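Local structure of glucose-6-phosphate dehydrogenase (Trypanosoma cruzi, 5AQ1) at residues L53-C58 against D95-H100; I277-T282 against D296-V301; V306-A311 against T471-A476. The protein catalyses the NADP-dependent oxidation of glucose 6-phosphate, the entry step of the pentose phosphate pathway, yielding NADPH. All blocks are in the same frame, centred on the assembly; numbering follows the deposited sequence.

Interaction 1: L53-C58 against D95-H100; sequences LFQLYC and DERGCH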
ATOM      1  N   LEU B  53      24.596 -37.337 -13.115  1.00 35.53           N
ATOM      2  CA  LEU B  53      24.574 -37.760 -14.514  1.00 35.75           C
ATOM      3  C   LEU B  53      23.795 -39.061 -14.696  1.00 36.57           C
ATOM      4  O   LEU B  53      23.083 -39.222 -15.686  1.00 36.17           O
ATOM      5  CB  LEU B  53      26.005 -37.916 -15.051  1.00 36.02           C
ATOM      6  CG  LEU B  53      26.824 -36.629 -15.218  1.00 34.98           C
ATOM      7  CD1 LEU B  53      28.300 -36.942 -15.412  1.00 35.14           C
ATOM      8  CD2 LEU B  53      26.303 -35.795 -16.377  1.00 34.43           C
ATOM      9  N   PHE B  54      23.933 -39.985 -13.745  1.00 38.22           N
ATOM     10  CA  PHE B  54      23.170 -41.238 -13.771  1.00 40.34           C
ATOM     11  C   PHE B  54      21.669 -40.964 -13.744  1.00 41.03           C
ATOM     12  O   PHE B  54      20.917 -41.526 -14.542  1.00 41.92           O
ATOM     13  CB  PHE B  54      23.561 -42.142 -12.596  1.00 41.51           C
ATOM     14  CG  PHE B  54      22.704 -43.372 -12.457  1.00 43.80           C
ATOM     15  CD1 PHE B  54      22.675 -44.332 -13.459  1.00 45.23           C
ATOM     16  CD2 PHE B  54      21.934 -43.576 -11.322  1.00 45.98           C
ATOM     17  CE1 PHE B  54      21.892 -45.469 -13.336  1.00 46.31           C
ATOM     18  CE2 PHE B  54      21.148 -44.714 -11.190  1.00 47.16           C
ATOM     19  CZ  PHE B  54      21.127 -45.660 -12.199  1.00 47.24           C
ATOM     20  N   GLN B  55      21.242 -40.091 -12.834  1.00 40.81           N
ATOM     21  CA  GLN B  55      19.830 -39.727 -12.725  1.00 41.16           C
ATOM     22  C   GLN B  55      19.317 -39.058 -13.997  1.00 41.04           C
ATOM     23  O   GLN B  55      18.198 -39.329 -14.434  1.00 41.99           O
ATOM     24  CB  GLN B  55      19.591 -38.804 -11.524  1.00 41.09           C
ATOM     25  CG  GLN B  55      19.825 -39.451 -10.164  1.00 41.49           C
ATOM     26  CD  GLN B  55      18.972 -40.684  -9.946  1.00 43.02           C
ATOM     27  OE1 GLN B  55      17.832 -40.749 -10.402  1.00 43.05           O
ATOM     28  NE2 GLN B  55      19.523 -41.676  -9.254  1.00 45.53           N
ATOM     29  N   LEU B  56      20.134 -38.187 -14.587  1.00 39.77           N
ATOM     30  CA  LEU B  56      19.767 -37.526 -15.838  1.00 38.91           C
ATOM     31  C   LEU B  56      19.625 -38.530 -16.977  1.00 40.23           C
ATOM     32  O   LEU B  56      18.731 -38.398 -17.810  1.00 40.13           O
ATOM     33  CB  LEU B  56      20.787 -36.447 -16.215  1.00 38.04           C
ATOM     34  CG  LEU B  56      20.818 -35.183 -15.353  1.00 37.13           C
ATOM     35  CD1 LEU B  56      21.899 -34.245 -15.866  1.00 36.81           C
ATOM     36  CD2 LEU B  56      19.467 -34.484 -15.330  1.00 36.08           C
ATOM     37  N   TYR B  57      20.505 -39.528 -17.013  1.00 41.80           N
ATOM     38  CA  TYR B  57      20.411 -40.594 -18.006  1.00 43.97           C
ATOM     39  C   TYR B  57      19.093 -41.345 -17.848  1.00 46.50           C
ATOM     40  O   TYR B  57      18.366 -41.535 -18.819  1.00 46.48           O
ATOM     41  CB  TYR B  57      21.588 -41.563 -17.874  1.00 44.50           C
ATOM     42  CG  TYR B  57      21.651 -42.617 -18.960  1.00 45.96           C
ATOM     43  CD1 TYR B  57      22.113 -42.301 -20.235  1.00 45.93           C
ATOM     44  CD2 TYR B  57      21.262 -43.937 -18.710  1.00 47.12           C
ATOM     45  CE1 TYR B  57      22.179 -43.258 -21.235  1.00 47.16           C
ATOM     46  CE2 TYR B  57      21.325 -44.905 -19.704  1.00 48.72           C
ATOM     47  CZ  TYR B  57      21.784 -44.561 -20.964  1.00 49.11           C
ATOM     48  OH  TYR B  57      21.854 -45.509 -21.961  1.00 50.95           O
ATOM     49  N   CYS B  58      18.786 -41.747 -16.616  1.00 50.66           N
ATOM     50  CA  CYS B  58      17.586 -42.535 -16.321  1.00 55.08           C
ATOM     51  C   CYS B  58      16.271 -41.820 -16.616  1.00 53.71           C
ATOM     52  O   CYS B  58      15.272 -42.468 -16.926  1.00 53.52           O
ATOM     53  CB  CYS B  58      17.586 -42.977 -14.859  1.00 61.08           C
ATOM     54  SG  CYS B  58      18.844 -44.206 -14.447  1.00 74.16           S
ATOM     55  N   ASP B  95      16.532 -49.226  -7.112  1.00132.28           N
ATOM     56  CA  ASP B  95      15.376 -50.117  -7.113  1.00139.74           C
ATOM     57  C   ASP B  95      14.092 -49.417  -7.556  1.00143.02           C
ATOM     58  O   ASP B  95      13.203 -50.071  -8.081  1.00147.35           O
ATOM     59  CB  ASP B  95      15.177 -50.754  -5.735  1.00138.14           C
ATOM     60  CG  ASP B  95      16.337 -51.647  -5.324  1.00136.64           C
ATOM     61  OD1 ASP B  95      17.219 -51.941  -6.161  1.00135.20           O
ATOM     62  OD2 ASP B  95      16.362 -52.059  -4.152  1.00130.60           O
ATOM     63  N   GLU B  96      13.996 -48.097  -7.376  1.00140.69           N
ATOM     64  CA  GLU B  96      12.713 -47.403  -7.541  1.00139.26           C
ATOM     65  C   GLU B  96      12.208 -47.426  -8.992  1.00136.67           C
ATOM     66  O   GLU B  96      11.027 -47.686  -9.244  1.00135.71           O
ATOM     67  CB  GLU B  96      12.817 -45.964  -7.027  1.00135.88           C
ATOM     68  CG  GLU B  96      13.076 -45.867  -5.510  1.00133.11           C
ATOM     69  CD  GLU B  96      11.846 -46.159  -4.676  1.00130.18           C
ATOM     70  OE1 GLU B  96      10.917 -45.330  -4.710  1.00128.41           O
ATOM     71  OE2 GLU B  96      11.808 -47.203  -3.981  1.00124.55           O
ATOM     72  N   ARG B  97      13.110 -47.149  -9.928  1.00129.50           N
ATOM     73  CA  ARG B  97      12.848 -47.292 -11.362  1.00121.16           C
ATOM     74  C   ARG B  97      13.554 -48.531 -11.896  1.00117.01           C
ATOM     75  O   ARG B  97      14.521 -48.987 -11.297  1.00114.91           O
ATOM     76  CB  ARG B  97      13.358 -46.063 -12.098  1.00116.10           C
ATOM     77  CG  ARG B  97      12.482 -44.842 -11.883  1.00112.49           C
ATOM     78  CD  ARG B  97      12.903 -43.637 -12.730  1.00110.38           C
ATOM     79  NE  ARG B  97      13.893 -42.676 -12.177  1.00110.61           N
ATOM     80  CZ  ARG B  97      15.028 -42.927 -11.508  1.00111.47           C
ATOM     81  NH1 ARG B  97      15.441 -44.142 -11.203  1.00111.11           N
ATOM     82  NH2 ARG B  97      15.777 -41.898 -11.110  1.00111.86           N
ATOM     83  N   GLY B  98      13.078 -49.077 -13.014  1.00113.79           N
ATOM     84  CA  GLY B  98      13.807 -50.137 -13.720  1.00110.30           C
ATOM     85  C   GLY B  98      14.818 -49.558 -14.696  1.00104.34           C
ATOM     86  O   GLY B  98      14.802 -49.889 -15.883  1.00102.43           O
ATOM     87  N   CYS B  99      15.696 -48.688 -14.194  1.00 97.52           N
ATOM     88  CA  CYS B  99      16.747 -48.085 -15.012  1.00 89.83           C
ATOM     89  C   CYS B  99      18.007 -48.918 -14.856  1.00 85.11           C
ATOM     90  O   CYS B  99      18.481 -49.122 -13.737  1.00 84.17           O
ATOM     91  CB  CYS B  99      17.026 -46.640 -14.592  1.00 88.26           C
ATOM     92  SG  CYS B  99      18.341 -45.843 -15.551  1.00 92.05           S
ATOM     93  N   HIS B 100      18.547 -49.392 -15.977  1.00 79.06           N
ATOM     94  CA  HIS B 100      19.695 -50.291 -15.954  1.00 76.58           C
ATOM     95  C   HIS B 100      20.992 -49.516 -15.733  1.00 71.69           C
ATOM     96  O   HIS B 100      21.256 -48.517 -16.407  1.00 70.24           O
ATOM     97  CB  HIS B 100      19.763 -51.108 -17.249  1.00 78.11           C
ATOM     98  CG  HIS B 100      20.744 -52.242 -17.206  1.00 81.37           C
ATOM     99  ND1 HIS B 100      20.940 -53.019 -16.082  1.00 84.31           N
ATOM    100  CD2 HIS B 100      21.564 -52.746 -18.158  1.00 81.43           C
ATOM    101  CE1 HIS B 100      21.851 -53.940 -16.340  1.00 84.56           C
ATOM    102  NE2 HIS B 100      22.244 -53.798 -17.593  1.00 84.60           N
TER
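Cys58 and Cys99 bring the backbones together, their CA atoms 5.8 Å apart where the last turn of helix 43-58 meets the irregular loop 95-100. Gly98 centres an inverse gamma turn in that loop, between the two residues that make the main contacts. The SG atoms of Cys58 and Cys99 are bonded at 2.0 Å, with a C-S-S-C torsion of -81°, nearly perpendicular as in a relaxed disulfide. At Cys99 the sulfur stands anti to the backbone N (chi1 179°), which carries it across to the helix. Cys58 SG lies 3.4 Å above the plane of the Phe54 ring, offset toward its rim, whereas Cys99 SG, 5.0 Å from the Phe54 centroid, makes an oblique sulfur-aromatic contact. Phe54 also stacks on Phe91 and meets the ring of Phe104 at about 60°. Nearby, the Arg97 guanidinium has Cys58 CB over one face, 4.2 Å from CZ. Its NH2 reaches Gln55 OE1 with amide and guanidinium nearly coplanar; the modelled length of this hydrogen bond is very short and doubtful in detail. A covalent link with aromatic packing beside it implies that this loop of the NAD-binding domain is tethered to the helix end.

Interaction 2: I277-T282 against D296-V301; sequences ILSLLT and DEKVQV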
ATOM      1  N   ILE B 277      20.644 -16.862  -1.898  1.00 34.91           N
ATOM      2  CA  ILE B 277      19.289 -16.858  -1.356  1.00 34.94           C
ATOM      3  C   ILE B 277      18.857 -15.427  -1.029  1.00 33.86           C
ATOM      4  O   ILE B 277      17.746 -15.024  -1.364  1.00 32.74           O
ATOM      5  CB  ILE B 277      19.174 -17.769  -0.112  1.00 34.97           C
ATOM      6  CG1 ILE B 277      19.251 -19.238  -0.540  1.00 35.28           C
ATOM      7  CG2 ILE B 277      17.871 -17.520   0.634  1.00 35.22           C
ATOM      8  CD1 ILE B 277      19.534 -20.201   0.590  1.00 35.55           C
ATOM      9  N   LEU B 278      19.745 -14.665  -0.394  1.00 33.21           N
ATOM     10  CA  LEU B 278      19.468 -13.264  -0.074  1.00 32.85           C
ATOM     11  C   LEU B 278      19.052 -12.481  -1.315  1.00 32.93           C
ATOM     12  O   LEU B 278      18.067 -11.741  -1.284  1.00 31.96           O
ATOM     13  CB  LEU B 278      20.690 -12.597   0.565  1.00 32.41           C
ATOM     14  CG  LEU B 278      20.601 -11.089   0.813  1.00 32.75           C
ATOM     15  CD1 LEU B 278      19.452 -10.751   1.753  1.00 32.74           C
ATOM     16  CD2 LEU B 278      21.916 -10.573   1.374  1.00 33.49           C
ATOM     17  N   SER B 279      19.803 -12.659  -2.402  1.00 32.47           N
ATOM     18  CA  SER B 279      19.561 -11.916  -3.636  1.00 32.83           C
ATOM     19  C   SER B 279      18.212 -12.268  -4.251  1.00 32.53           C
ATOM     20  O   SER B 279      17.513 -11.395  -4.756  1.00 32.71           O
ATOM     21  CB  SER B 279      20.678 -12.160  -4.653  1.00 33.06           C
ATOM     22  OG  SER B 279      20.620 -13.474  -5.179  1.00 34.49           O
ATOM     23  N   LEU B 280      17.844 -13.545  -4.199  1.00 32.49           N
ATOM     24  CA  LEU B 280      16.548 -13.981  -4.712  1.00 32.25           C
ATOM     25  C   LEU B 280      15.386 -13.429  -3.883  1.00 31.75           C
ATOM     26  O   LEU B 280      14.336 -13.096  -4.434  1.00 33.27           O
ATOM     27  CB  LEU B 280      16.478 -15.507  -4.759  1.00 32.26           C
ATOM     28  CG  LEU B 280      17.414 -16.173  -5.771  1.00 32.08           C
ATOM     29  CD1 LEU B 280      17.517 -17.664  -5.503  1.00 32.45           C
ATOM     30  CD2 LEU B 280      16.947 -15.921  -7.196  1.00 32.71           C
ATOM     31  N   LEU B 281      15.581 -13.329  -2.570  1.00 30.15           N
ATOM     32  CA  LEU B 281      14.549 -12.817  -1.668  1.00 29.93           C
ATOM     33  C   LEU B 281      14.362 -11.297  -1.736  1.00 29.84           C
ATOM     34  O   LEU B 281      13.314 -10.798  -1.339  1.00 30.31           O
ATOM     35  CB  LEU B 281      14.870 -13.202  -0.221  1.00 30.02           C
ATOM     36  CG  LEU B 281      14.837 -14.689   0.127  1.00 30.39           C
ATOM     37  CD1 LEU B 281      15.509 -14.926   1.469  1.00 30.51           C
ATOM     38  CD2 LEU B 281      13.413 -15.224   0.133  1.00 30.67           C
ATOM     39  N   THR B 282      15.375 -10.572  -2.213  1.00 28.81           N
ATOM     40  CA  THR B 282      15.381  -9.108  -2.156  1.00 29.00           C
ATOM     41  C   THR B 282      15.309  -8.392  -3.511  1.00 30.05           C
ATOM     42  O   THR B 282      14.926  -7.222  -3.563  1.00 30.23           O
ATOM     43  CB  THR B 282      16.633  -8.594  -1.418  1.00 28.70           C
ATOM     44  OG1 THR B 282      17.808  -9.095  -2.063  1.00 28.45           O
ATOM     45  CG2 THR B 282      16.616  -9.044   0.037  1.00 28.76           C
ATOM     46  N   ASP B 296      20.539  -9.785 -13.844  1.00 33.81           N
ATOM     47  CA  ASP B 296      20.654  -8.334 -13.703  1.00 33.36           C
ATOM     48  C   ASP B 296      20.059  -7.866 -12.377  1.00 33.73           C
ATOM     49  O   ASP B 296      20.681  -7.090 -11.661  1.00 33.84           O
ATOM     50  CB  ASP B 296      19.959  -7.604 -14.862  1.00 34.24           C
ATOM     51  CG  ASP B 296      20.814  -7.530 -16.126  1.00 34.11           C
ATOM     52  OD1 ASP B 296      21.885  -8.166 -16.188  1.00 32.92           O
ATOM     53  OD2 ASP B 296      20.399  -6.823 -17.064  1.00 34.23           O
ATOM     54  N   GLU B 297      18.861  -8.349 -12.049  1.00 33.72           N
ATOM     55  CA  GLU B 297      18.193  -7.939 -10.811  1.00 34.03           C
ATOM     56  C   GLU B 297      18.933  -8.414  -9.569  1.00 33.37           C
ATOM     57  O   GLU B 297      18.964  -7.715  -8.556  1.00 32.25           O
ATOM     58  CB  GLU B 297      16.744  -8.437 -10.765  1.00 34.60           C
ATOM     59  CG  GLU B 297      15.821  -7.839 -11.818  1.00 35.60           C
ATOM     60  CD  GLU B 297      15.768  -6.321 -11.801  1.00 36.55           C
ATOM     61  OE1 GLU B 297      16.017  -5.707 -10.741  1.00 37.85           O
ATOM     62  OE2 GLU B 297      15.459  -5.736 -12.857  1.00 37.72           O
ATOM     63  N   LYS B 298      19.520  -9.605  -9.645  1.00 33.11           N
ATOM     64  CA  LYS B 298      20.295 -10.143  -8.530  1.00 33.32           C
ATOM     65  C   LYS B 298      21.539  -9.289  -8.278  1.00 33.46           C
ATOM     66  O   LYS B 298      21.857  -8.982  -7.133  1.00 34.93           O
ATOM     67  CB  LYS B 298      20.682 -11.599  -8.792  1.00 33.42           C
ATOM     68  CG  LYS B 298      19.492 -12.546  -8.837  1.00 33.78           C
ATOM     69  CD  LYS B 298      19.866 -13.917  -9.379  1.00 34.39           C
ATOM     70  CE  LYS B 298      20.601 -14.746  -8.344  1.00 35.45           C
ATOM     71  NZ  LYS B 298      21.095 -16.032  -8.909  1.00 37.18           N
ATOM     72  N   VAL B 299      22.219  -8.885  -9.348  1.00 32.90           N
ATOM     73  CA  VAL B 299      23.384  -8.015  -9.228  1.00 33.40           C
ATOM     74  C   VAL B 299      22.978  -6.650  -8.685  1.00 33.55           C
ATOM     75  O   VAL B 299      23.650  -6.097  -7.816  1.00 34.23           O
ATOM     76  CB  VAL B 299      24.108  -7.822 -10.580  1.00 33.91           C
ATOM     77  CG1 VAL B 299      25.208  -6.773 -10.463  1.00 34.24           C
ATOM     78  CG2 VAL B 299      24.700  -9.135 -11.064  1.00 33.96           C
ATOM     79  N   GLN B 300      21.880  -6.116  -9.214  1.00 34.16           N
ATOM     80  CA  GLN B 300      21.385  -4.791  -8.844  1.00 34.61           C
ATOM     81  C   GLN B 300      21.175  -4.662  -7.339  1.00 34.60           C
ATOM     82  O   GLN B 300      21.633  -3.700  -6.732  1.00 34.14           O
ATOM     83  CB  GLN B 300      20.078  -4.510  -9.589  1.00 35.51           C
ATOM     84  CG  GLN B 300      19.427  -3.161  -9.308  1.00 37.16           C
ATOM     85  CD  GLN B 300      20.322  -1.990  -9.637  1.00 38.11           C
ATOM     86  OE1 GLN B 300      21.163  -2.081 -10.519  1.00 39.60           O
ATOM     87  NE2 GLN B 300      20.144  -0.880  -8.930  1.00 39.40           N
ATOM     88  N   VAL B 301      20.487  -5.636  -6.747  1.00 35.49           N
ATOM     89  CA  VAL B 301      20.180  -5.598  -5.317  1.00 36.15           C
ATOM     90  C   VAL B 301      21.411  -5.862  -4.447  1.00 37.06           C
ATOM     91  O   VAL B 301      21.566  -5.244  -3.391  1.00 38.55           O
ATOM     92  CB  VAL B 301      19.007  -6.548  -4.935  1.00 35.54           C
ATOM     93  CG1 VAL B 301      19.410  -8.016  -4.997  1.00 35.36           C
ATOM     94  CG2 VAL B 301      18.482  -6.211  -3.547  1.00 35.36           C
TER
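Two helices of the C-terminal domain, 264-282 and 291-302, pack here with Ser279 facing Lys298, whose CA atoms are 5.3 Å apart. The short axes run 8.8 Å from each other at closest approach and cross at 100°, almost perpendicular, so only a few side chains meet. Lys298 lays its aliphatic chain over Ser279: a bend at chi3 (77°) brings CE in to 3.4 Å from Ser279 OG and 4.0 Å from Leu280 CD2, and Leu280 runs beside it in the same direction. The extended last torsion carries NZ on to hydrogen-bond Gln276 OE1 and form a salt bridge with Glu462. Ser279 OG is likewise engaged within its own helix, hydrogen-bonded to Gln276 O. Helix 264-282 also carries Asp268 and His273 of the glucose 6-phosphate pocket, so the crossing packs the C-terminal turns of a substrate-binding helix. One turn further on, Val301 meets Thr282 at about a right angle, its CG1 and CG2 both beside the hydroxyl; CG2 lies 3.7 Å from Thr282 CB. The hydroxyl is not left without a polar partner in this apolar setting, because Thr282 OG1 donates to Leu278 O at 2.8 Å from above the carbonyl plane. On helix 291-302, Asp296 and Glu297 make salt bridges to Arg287 of the third subunit.

Interaction 3: V306-A311 against T471-A476; sequences VPANPA and TPLLHA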
ATOM      1  N   VAL B 306      24.517  -3.045   2.236  1.00 34.12           N
ATOM      2  CA  VAL B 306      25.560  -2.372   3.001  1.00 35.09           C
ATOM      3  C   VAL B 306      26.558  -3.428   3.485  1.00 35.92           C
ATOM      4  O   VAL B 306      26.151  -4.437   4.071  1.00 38.35           O
ATOM      5  CB  VAL B 306      24.977  -1.613   4.210  1.00 35.17           C
ATOM      6  CG1 VAL B 306      26.088  -1.002   5.055  1.00 35.50           C
ATOM      7  CG2 VAL B 306      24.004  -0.537   3.744  1.00 35.19           C
ATOM      8  N   PRO B 307      27.865  -3.204   3.252  1.00 36.55           N
ATOM      9  CA  PRO B 307      28.845  -4.209   3.670  1.00 37.03           C
ATOM     10  C   PRO B 307      28.764  -4.545   5.157  1.00 36.55           C
ATOM     11  O   PRO B 307      28.578  -3.653   5.983  1.00 37.81           O
ATOM     12  CB  PRO B 307      30.190  -3.548   3.347  1.00 38.23           C
ATOM     13  CG  PRO B 307      29.887  -2.568   2.269  1.00 38.17           C
ATOM     14  CD  PRO B 307      28.504  -2.066   2.564  1.00 37.79           C
ATOM     15  N   ALA B 308      28.896  -5.826   5.482  1.00 36.43           N
ATOM     16  CA  ALA B 308      28.883  -6.277   6.868  1.00 36.75           C
ATOM     17  C   ALA B 308      30.023  -5.634   7.636  1.00 38.53           C
ATOM     18  O   ALA B 308      31.056  -5.294   7.058  1.00 38.24           O
ATOM     19  CB  ALA B 308      28.996  -7.794   6.928  1.00 36.45           C
ATOM     20  N   ASN B 309      29.839  -5.464   8.941  1.00 41.08           N
ATOM     21  CA  ASN B 309      30.908  -4.937   9.778  1.00 45.04           C
ATOM     22  C   ASN B 309      30.960  -5.612  11.153  1.00 45.72           C
ATOM     23  O   ASN B 309      29.951  -6.149  11.617  1.00 46.50           O
ATOM     24  CB  ASN B 309      30.793  -3.412   9.894  1.00 46.59           C
ATOM     25  CG  ASN B 309      29.741  -2.976  10.883  1.00 47.18           C
ATOM     26  OD1 ASN B 309      30.058  -2.563  11.999  1.00 46.72           O
ATOM     27  ND2 ASN B 309      28.479  -3.076  10.486  1.00 47.30           N
ATOM     28  N   PRO B 310      32.144  -5.602  11.798  1.00 46.48           N
ATOM     29  CA  PRO B 310      32.370  -6.306  13.068  1.00 47.90           C
ATOM     30  C   PRO B 310      31.322  -6.058  14.149  1.00 48.59           C
ATOM     31  O   PRO B 310      30.975  -6.982  14.889  1.00 51.62           O
ATOM     32  CB  PRO B 310      33.721  -5.758  13.534  1.00 50.01           C
ATOM     33  CG  PRO B 310      34.419  -5.366  12.283  1.00 48.65           C
ATOM     34  CD  PRO B 310      33.352  -4.879  11.355  1.00 46.67           C
ATOM     35  N   ALA B 311      30.829  -4.826  14.243  1.00 48.48           N
ATOM     36  CA  ALA B 311      29.855  -4.467  15.272  1.00 49.06           C
ATOM     37  C   ALA B 311      28.536  -5.215  15.101  1.00 48.16           C
ATOM     38  O   ALA B 311      27.864  -5.517  16.087  1.00 52.85           O
ATOM     39  CB  ALA B 311      29.613  -2.963  15.278  1.00 48.54           C
ATOM     40  N   THR B 471      34.100  -8.665   2.331  1.00 35.44           N
ATOM     41  CA  THR B 471      35.560  -8.538   2.337  1.00 36.46           C
ATOM     42  C   THR B 471      36.103  -7.670   3.479  1.00 37.33           C
ATOM     43  O   THR B 471      37.028  -8.095   4.167  1.00 38.45           O
ATOM     44  CB  THR B 471      36.104  -8.060   0.971  1.00 36.80           C
ATOM     45  OG1 THR B 471      35.948  -9.112   0.013  1.00 36.72           O
ATOM     46  CG2 THR B 471      37.583  -7.688   1.055  1.00 38.10           C
ATOM     47  N   PRO B 472      35.541  -6.459   3.686  1.00 37.41           N
ATOM     48  CA  PRO B 472      35.985  -5.651   4.831  1.00 38.63           C
ATOM     49  C   PRO B 472      35.933  -6.399   6.164  1.00 38.98           C
ATOM     50  O   PRO B 472      36.871  -6.296   6.957  1.00 39.74           O
ATOM     51  CB  PRO B 472      35.005  -4.476   4.837  1.00 37.95           C
ATOM     52  CG  PRO B 472      34.596  -4.328   3.418  1.00 37.23           C
ATOM     53  CD  PRO B 472      34.620  -5.706   2.813  1.00 36.79           C
ATOM     54  N   LEU B 473      34.854  -7.146   6.396  1.00 38.28           N
ATOM     55  CA  LEU B 473      34.721  -7.960   7.607  1.00 39.43           C
ATOM     56  C   LEU B 473      35.769  -9.067   7.658  1.00 40.41           C
ATOM     57  O   LEU B 473      36.426  -9.261   8.682  1.00 41.31           O
ATOM     58  CB  LEU B 473      33.321  -8.572   7.710  1.00 38.64           C
ATOM     59  CG  LEU B 473      33.082  -9.581   8.846  1.00 39.32           C
ATOM     60  CD1 LEU B 473      33.452  -9.000  10.205  1.00 40.82           C
ATOM     61  CD2 LEU B 473      31.633 -10.041   8.849  1.00 38.58           C
ATOM     62  N   LEU B 474      35.923  -9.780   6.547  1.00 40.59           N
ATOM     63  CA  LEU B 474      36.871 -10.887   6.466  1.00 41.65           C
ATOM     64  C   LEU B 474      38.296 -10.440   6.773  1.00 43.08           C
ATOM     65  O   LEU B 474      39.004 -11.108   7.526  1.00 44.11           O
ATOM     66  CB  LEU B 474      36.815 -11.549   5.086  1.00 41.40           C
ATOM     67  CG  LEU B 474      35.530 -12.330   4.790  1.00 40.96           C
ATOM     68  CD1 LEU B 474      35.422 -12.643   3.307  1.00 40.58           C
ATOM     69  CD2 LEU B 474      35.448 -13.607   5.615  1.00 41.15           C
ATOM     70  N   HIS B 475      38.714  -9.317   6.194  1.00 43.95           N
ATOM     71  CA  HIS B 475      40.056  -8.790   6.443  1.00 46.22           C
ATOM     72  C   HIS B 475      40.245  -8.394   7.909  1.00 47.12           C
ATOM     73  O   HIS B 475      41.313  -8.620   8.480  1.00 49.58           O
ATOM     74  CB  HIS B 475      40.381  -7.608   5.521  1.00 45.92           C
ATOM     75  CG  HIS B 475      40.642  -8.003   4.099  1.00 45.52           C
ATOM     76  ND1 HIS B 475      40.795  -7.079   3.088  1.00 45.76           N
ATOM     77  CD2 HIS B 475      40.766  -9.220   3.516  1.00 45.19           C
ATOM     78  CE1 HIS B 475      41.010  -7.709   1.947  1.00 45.26           C
ATOM     79  NE2 HIS B 475      40.995  -9.009   2.179  1.00 44.82           N
ATOM     80  N   ALA B 476      39.207  -7.822   8.514  1.00 45.53           N
ATOM     81  CA  ALA B 476      39.228  -7.510   9.942  1.00 45.92           C
ATOM     82  C   ALA B 476      39.423  -8.777  10.781  1.00 45.43           C
ATOM     83  O   ALA B 476      40.239  -8.795  11.703  1.00 46.41           O
ATOM     84  CB  ALA B 476      37.949  -6.799  10.350  1.00 44.89           C
TER
HETATM   85  O   HOH W   1      32.464  -6.734   5.141  1.00 23.63           O
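A kink in helix 460-479 meets the loop 306-311 through Leu473 and Ala308, next to an Asx turn at Asn309. The amide nitrogens of Pro472 and Leu473 have no bond to the preceding turn; proline has no N-H to give, and Leu473 N instead donates to a water at 2.7 Å. That water in turn donates to Ala308 O, at 2.8 Å, so a single molecule bridges loop and helix, and Ala308 also has a backbone hydrogen bond with Ile469 on the turn before the kink. Water and loop thus supply partners for part of the backbone at the break. Around this bridge the contact is apolar. With CG anti to the backbone N (chi1 173°), Leu473 sends its two methyls to different parts of the loop: CD2 lies 4.0 Å from Ala308 CB, and CD1 4.0 Å from Pro310 N. Pro310 CG continues to Ala476 CB at 4.3 Å, whereas Pro307 CB and Pro472 CG touch more loosely at 4.5 Å. The Asx turn, in which Ala311 N reaches Asn309 OD1 at 3.3 Å from well above the carbonyl plane, turns the chain around Pro310, within the contact. Helix 264-282 supplies Ile266 against Leu473, Val482 of the loop before strand 484-488 meets both Pro310 and Ala476, and the 306-311 loop joins helix 291-302 to strand 313-319 of the mixed sheet.

The three contacts follow one another along the chain, each closing before the next opens. Interaction 1 belongs to the NAD-binding domain; interactions 2 and 3 share the C-terminal domain. The centre of interaction 1 is about 35 Å from that of interaction 2 and about 46 Å from that of interaction 3, on the other side of the chain's centre, so it is structurally remote from both. Interactions 2 and 3 are nearer, about 20 Å between centres and about 7 Å between nearest atoms, without touching. Helices 264-282, 291-302 and 460-479 tie these two together, joining the helix that carries substrate-pocket residues to the packing beside the large mixed sheet.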